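Local coordinates for tRNA-5-methyluridine(54) 2-sulfurtransferase (Pyrococcus horikoshii, PDB 3VRH), which catalyses the ATP-dependent 2-thiolation of a 5-methyluridine in the T loop of tRNA, a modification that stabilises tRNAs in thermophiles, at residues I50-S55 against V62-L67. Sequence-based numbering, arbitrary orientation.
With BCN (bicine), chain D.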
loop_
_atom_site.group_PDB
_atom_site.type_symbol
_atom_site.label_atom_id
_atom_site.label_comp_id
_atom_site.label_asym_id
_atom_site.label_seq_id
_atom_site.Cartn_x
_atom_site.Cartn_y
_atom_site.Cartn_z
ATOM N N ILE A 50 5.662 30.213 16.290
ATOM C CA ILE A 50 5.308 29.238 15.271
ATOM C C ILE A 50 4.926 29.893 13.953
ATOM O O ILE A 50 4.188 30.878 13.924
ATOM C CB ILE A 50 4.161 28.362 15.760
ATOM C CG1 ILE A 50 4.513 27.804 17.145
ATOM C CG2 ILE A 50 3.878 27.262 14.747
ATOM C CD1 ILE A 50 3.310 27.512 18.039
ATOM N N LEU A 51 5.439 29.340 12.862
ATOM C CA LEU A 51 5.113 29.832 11.536
ATOM C C LEU A 51 4.179 28.846 10.832
ATOM O O LEU A 51 4.460 27.646 10.806
ATOM C CB LEU A 51 6.392 30.002 10.723
ATOM C CG LEU A 51 6.153 30.498 9.297
ATOM C CD1 LEU A 51 5.701 31.948 9.328
ATOM C CD2 LEU A 51 7.370 30.305 8.388
ATOM N N VAL A 52 3.066 29.335 10.285
ATOM C CA VAL A 52 2.169 28.472 9.494
ATOM C C VAL A 52 2.174 28.935 8.040
ATOM O O VAL A 52 1.914 30.111 7.743
ATOM C CB VAL A 52 0.719 28.456 10.028
ATOM C CG1 VAL A 52 -0.157 27.533 9.176
ATOM C CG2 VAL A 52 0.688 28.017 11.483
ATOM N N ALA A 53 2.507 28.016 7.142
ATOM C CA ALA A 53 2.581 28.328 5.716
ATOM C C ALA A 53 1.183 28.254 5.177
ATOM O O ALA A 53 0.618 27.173 5.092
ATOM C CB ALA A 53 3.475 27.317 4.984
ATOM N N VAL A 54 0.614 29.392 4.821
ATOM C CA VAL A 54 -0.786 29.404 4.412
ATOM C C VAL A 54 -0.932 29.567 2.889
ATOM O O VAL A 54 -0.598 30.604 2.320
ATOM C CB VAL A 54 -1.605 30.440 5.229
ATOM C CG1 VAL A 54 -1.454 30.151 6.713
ATOM C CG2 VAL A 54 -1.115 31.830 4.973
ATOM N N SER A 55 -1.413 28.513 2.235
ATOM C CA SER A 55 -1.549 28.498 0.777
ATOM C C SER A 55 -2.837 29.174 0.323
ATOM O O SER A 55 -3.014 29.449 -0.859
ATOM C CB SER A 55 -1.600 27.048 0.295
ATOM O OG SER A 55 -2.736 26.411 0.886
ATOM N N VAL A 62 -7.118 26.154 8.484
ATOM C CA VAL A 62 -7.689 25.614 9.709
ATOM C C VAL A 62 -6.560 25.422 10.730
ATOM O O VAL A 62 -6.749 25.610 11.936
ATOM C CB VAL A 62 -8.448 24.272 9.414
ATOM C CG1 VAL A 62 -8.681 23.453 10.686
ATOM C CG2 VAL A 62 -9.781 24.566 8.716
ATOM N N THR A 63 -5.377 25.063 10.234
ATOM C CA THR A 63 -4.234 24.859 11.109
ATOM C C THR A 63 -3.955 26.169 11.845
ATOM O O THR A 63 -3.929 26.197 13.074
ATOM C CB THR A 63 -2.966 24.431 10.348
ATOM O OG1 THR A 63 -3.180 23.155 9.732
ATOM C CG2 THR A 63 -1.776 24.323 11.287
ATOM N N ALA A 64 -3.777 27.252 11.096
ATOM C CA ALA A 64 -3.458 28.542 11.717
ATOM C C ALA A 64 -4.601 29.013 12.591
ATOM O O ALA A 64 -4.380 29.595 13.651
ATOM C CB ALA A 64 -3.138 29.580 10.664
ATOM N N TYR A 65 -5.821 28.749 12.146
ATOM C CA TYR A 65 -6.995 29.139 12.891
ATOM C C TYR A 65 -7.021 28.480 14.271
ATOM O O TYR A 65 -7.244 29.153 15.275
ATOM C CB TYR A 65 -8.286 28.812 12.122
ATOM C CG TYR A 65 -9.541 29.372 12.787
ATOM C CD1 TYR A 65 -10.098 28.752 13.905
ATOM C CD2 TYR A 65 -10.165 30.514 12.296
ATOM C CE1 TYR A 65 -11.224 29.237 14.515
ATOM C CE2 TYR A 65 -11.309 31.032 12.916
ATOM C CZ TYR A 65 -11.832 30.381 14.025
ATOM O OH TYR A 65 -12.959 30.863 14.649
ATOM N N VAL A 66 -6.808 27.171 14.313
ATOM C CA VAL A 66 -6.914 26.431 15.563
ATOM C C VAL A 66 -5.730 26.664 16.499
ATOM O O VAL A 66 -5.924 26.812 17.704
ATOM C CB VAL A 66 -7.133 24.904 15.342
ATOM C CG1 VAL A 66 -7.167 24.160 16.669
ATOM C CG2 VAL A 66 -8.438 24.658 14.603
ATOM N N LEU A 67 -4.514 26.680 15.960
ATOM C CA LEU A 67 -3.351 26.987 16.789
ATOM C C LEU A 67 -3.552 28.331 17.491
ATOM O O LEU A 67 -3.204 28.482 18.658
ATOM C CB LEU A 67 -2.076 27.029 15.959
ATOM C CG LEU A 67 -1.595 25.677 15.421
ATOM C CD1 LEU A 67 -0.293 25.853 14.694
ATOM C CD2 LEU A 67 -1.450 24.665 16.526
HETATM N N1 BCN D . -0.596 22.538 3.506
HETATM C C1 BCN D . -1.404 21.286 3.804
HETATM C C2 BCN D . -1.343 20.239 2.756
HETATM O O21 BCN D . -0.314 20.194 2.033
HETATM O O22 BCN D . -2.298 19.450 2.584
HETATM C C3 BCN D . -1.411 23.539 2.765
HETATM C C4 BCN D . -2.949 23.415 2.799
HETATM O O4 BCN D . -3.664 24.384 2.763
HETATM C C5 BCN D . -0.126 23.129 4.757
HETATM C C6 BCN D . 0.886 24.179 4.581
HETATM O O6 BCN D . 1.560 24.537 5.489
#
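Val52 meets the helix with both of its branches: CG1 lies anti to the backbone N (chi1 -179°) and CG2 anti to the carbonyl carbon, which spreads the two methyls over the turn made by Thr63, Ala64 and Leu67. CG1 settles on Ala64 CB at 3.9 Å, with Thr63 CG2 flanking it at 4.2 Å. CG2 instead reaches Leu67 CD1, 4.0 Å away. A short alanine suits the point where the backbones come nearest, Val52 CA and Ala64 CA being 6.1 Å apart, whereas the longer Leu67 bridges the wider end and brings CD1 to 4.4 Å from Ile50 CG2. Val54 CG1 touches Ala64 CB from beyond the strand end. Thr63 turns its methyl to the strand while its hydroxyl is hydrogen-bonded to Asp59 O, one turn back in the helix, so its polar atom is satisfied. An alanine in place of Val52 would probably leave a gap facing Ala64 and take away the methyl that Leu67 CD1 packs against.

Strand 49-53 and helix 58-69 are the first two elements of a beta-alpha-beta unit in the PP-loop domain, and their short segments run nearly antiparallel at 152°. At the strand's last residue, Ala53 O accepts a hydrogen bond from bicine O6 (2.8 Å), while in the loop beyond it Ser55 OG is hydrogen-bonded to bicine O4. Ala53 also binds ATP. With no hydrogen bond between strand and helix, buried apolar contact joins them, and polar groups at the strand's C-terminal end serve the ligand pocket.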